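N-isopropylammelide isopropylaminohydrolase (Burkholderia multivorans ATCC 17616, PDB 6NBO) belongs to the amidohydrolase family, metal-dependent hydrolases built on a TIM-barrel fold, and carries two zinc ions. Local coordinates at residues A[367-372]-A[385-390]. Numbering follows the deposited sequence.
Sequences VVLVDA and RRLVVS
Val367 and Val389 pair across the two strands, their side chains on one face, as a hydrogen-bonded antiparallel pair: Val389 N donates to Val367 O at 2.8 Å and Val367 N to Val389 O. Val368 and Val388 follow as a non-hydrogen-bonded pair, and Leu369 N then donates to Leu387 O at 3.0 Å. Leu369 O is met not by Leu387 N but by the N of the preceding Arg386, in a more bent bond (132° at the hydrogen), so two consecutive residues serve Leu369, and Val370 then lies nearest Arg385. As in other amidohydrolases, the pair probably belongs to the small β-sandwich that flanks the TIM barrel, 367-370 hydrogen-bonding to strand 56-66 on its other edge, with helix 375-381 in the connection.

Arg385 reaches across to strand 367-370, past Val368 CG1 and on to Val370. Its CB lies 4.1 Å from Val368 CG1, CG comes somewhat closer, and CD presses on that methyl at 3.4 Å while also meeting Val370 CG1. NE is 3.7 Å from Val370 CG1. Bends at chi2 (-48°) and chi3 (106°) carry the chain obliquely over Val368 CG1 and then alongside Val370, and the guanidinium ends at Asp317, in a salt bridge through NH1, and at the carbonyls of Ala118 and Pro383. Across the sheet, on the face of Val367 and Val389, Leu369 and Leu387 lie side by side, Leu369 CD1 touching Leu387 CD2 at 3.9 Å, with Val17 of strand 11-17 against Leu369.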
loop_
_atom_site.group_PDB
_atom_site.type_symbol
_atom_site.label_atom_id
_atom_site.label_comp_id
_atom_site.label_asym_id
_atom_site.label_seq_id
_atom_site.Cartn_x
_atom_site.Cartn_y
_atom_site.Cartn_z
ATOM N N VAL A 367 -9.820 -10.260 -9.478
ATOM C CA VAL A 367 -9.852 -9.907 -10.891
ATOM C C VAL A 367 -10.639 -8.614 -11.045
ATOM O O VAL A 367 -11.737 -8.476 -10.495
ATOM C CB VAL A 367 -10.470 -11.015 -11.770
ATOM C CG1 VAL A 367 -10.388 -10.622 -13.236
ATOM C CG2 VAL A 367 -9.768 -12.356 -11.549
ATOM N N VAL A 368 -10.077 -7.674 -11.799
ATOM C CA VAL A 368 -10.666 -6.358 -12.022
ATOM C C VAL A 368 -10.758 -6.163 -13.526
ATOM O O VAL A 368 -9.736 -6.221 -14.219
ATOM C CB VAL A 368 -9.821 -5.253 -11.363
ATOM C CG1 VAL A 368 -10.419 -3.851 -11.606
ATOM C CG2 VAL A 368 -9.671 -5.533 -9.876
ATOM N N LEU A 369 -11.975 -5.967 -14.044
ATOM C CA LEU A 369 -12.173 -5.761 -15.474
ATOM C C LEU A 369 -12.347 -4.276 -15.753
ATOM O O LEU A 369 -13.115 -3.606 -15.053
ATOM C CB LEU A 369 -13.398 -6.520 -15.990
ATOM C CG LEU A 369 -13.414 -8.034 -15.780
ATOM C CD1 LEU A 369 -14.578 -8.640 -16.568
ATOM C CD2 LEU A 369 -12.077 -8.646 -16.186
ATOM N N VAL A 370 -11.653 -3.770 -16.783
ATOM C CA VAL A 370 -11.798 -2.380 -17.223
ATOM C C VAL A 370 -11.870 -2.323 -18.742
ATOM O O VAL A 370 -11.190 -3.089 -19.437
ATOM C CB VAL A 370 -10.646 -1.474 -16.717
ATOM C CG1 VAL A 370 -10.742 -1.306 -15.228
ATOM C CG2 VAL A 370 -9.283 -2.018 -17.129
ATOM N N ASP A 371 -12.702 -1.411 -19.257
ATOM C CA ASP A 371 -12.806 -1.180 -20.698
ATOM C C ASP A 371 -11.691 -0.221 -21.093
ATOM O O ASP A 371 -11.831 0.999 -20.976
ATOM C CB ASP A 371 -14.177 -0.617 -21.071
ATOM C CG ASP A 371 -14.293 -0.260 -22.567
ATOM O OD1 ASP A 371 -13.421 -0.681 -23.361
ATOM O OD2 ASP A 371 -15.257 0.448 -22.950
ATOM N N ALA A 372 -10.574 -0.779 -21.556
ATOM C CA ALA A 372 -9.448 -0.006 -22.052
ATOM C C ALA A 372 -8.753 -0.830 -23.123
ATOM O O ALA A 372 -8.724 -2.061 -23.052
ATOM C CB ALA A 372 -8.459 0.354 -20.936
ATOM N N ARG A 385 -14.226 0.461 -12.803
ATOM C CA ARG A 385 -14.078 -0.990 -12.696
ATOM C C ARG A 385 -15.413 -1.629 -13.057
ATOM O O ARG A 385 -16.375 -1.572 -12.280
ATOM C CB ARG A 385 -13.642 -1.416 -11.295
ATOM C CG ARG A 385 -12.472 -0.660 -10.701
ATOM C CD ARG A 385 -11.278 -0.530 -11.646
ATOM N NE ARG A 385 -11.145 0.821 -12.192
ATOM C CZ ARG A 385 -10.460 1.801 -11.602
ATOM N NH1 ARG A 385 -9.848 1.592 -10.442
ATOM N NH2 ARG A 385 -10.386 2.995 -12.177
ATOM N N ARG A 386 -15.492 -2.219 -14.244
ATOM C CA ARG A 386 -16.744 -2.843 -14.655
ATOM C C ARG A 386 -17.113 -4.005 -13.736
ATOM O O ARG A 386 -18.291 -4.202 -13.410
ATOM C CB ARG A 386 -16.640 -3.324 -16.096
ATOM C CG ARG A 386 -17.963 -3.893 -16.579
ATOM C CD ARG A 386 -17.766 -4.841 -17.719
ATOM N NE ARG A 386 -17.297 -4.148 -18.908
ATOM C CZ ARG A 386 -16.784 -4.769 -19.960
ATOM N NH1 ARG A 386 -16.675 -6.093 -19.953
ATOM N NH2 ARG A 386 -16.376 -4.068 -21.011
ATOM N N LEU A 387 -16.117 -4.767 -13.300
ATOM C CA LEU A 387 -16.311 -5.937 -12.451
ATOM C C LEU A 387 -15.147 -6.022 -11.482
ATOM O O LEU A 387 -13.998 -5.829 -11.879
ATOM C CB LEU A 387 -16.375 -7.234 -13.270
ATOM C CG LEU A 387 -16.584 -8.521 -12.461
ATOM C CD1 LEU A 387 -17.976 -8.529 -11.841
ATOM C CD2 LEU A 387 -16.394 -9.750 -13.334
ATOM N N VAL A 388 -15.440 -6.285 -10.211
ATOM C CA VAL A 388 -14.407 -6.610 -9.236
ATOM C C VAL A 388 -14.770 -7.962 -8.648
ATOM O O VAL A 388 -15.892 -8.156 -8.159
ATOM C CB VAL A 388 -14.257 -5.543 -8.135
ATOM C CG1 VAL A 388 -13.118 -5.923 -7.187
ATOM C CG2 VAL A 388 -13.981 -4.162 -8.751
ATOM N N VAL A 389 -13.833 -8.902 -8.737
ATOM C CA VAL A 389 -13.929 -10.204 -8.093
ATOM C C VAL A 389 -12.866 -10.244 -7.014
ATOM O O VAL A 389 -11.711 -9.878 -7.262
ATOM C CB VAL A 389 -13.722 -11.348 -9.099
ATOM C CG1 VAL A 389 -13.797 -12.692 -8.387
ATOM C CG2 VAL A 389 -14.744 -11.245 -10.219
ATOM N N SER A 390 -13.246 -10.672 -5.821
ATOM C CA SER A 390 -12.289 -10.743 -4.730
ATOM C C SER A 390 -12.425 -12.094 -4.060
ATOM O O SER A 390 -13.527 -12.473 -3.652
ATOM C CB SER A 390 -12.517 -9.613 -3.726
ATOM O OG SER A 390 -11.582 -9.702 -2.672
#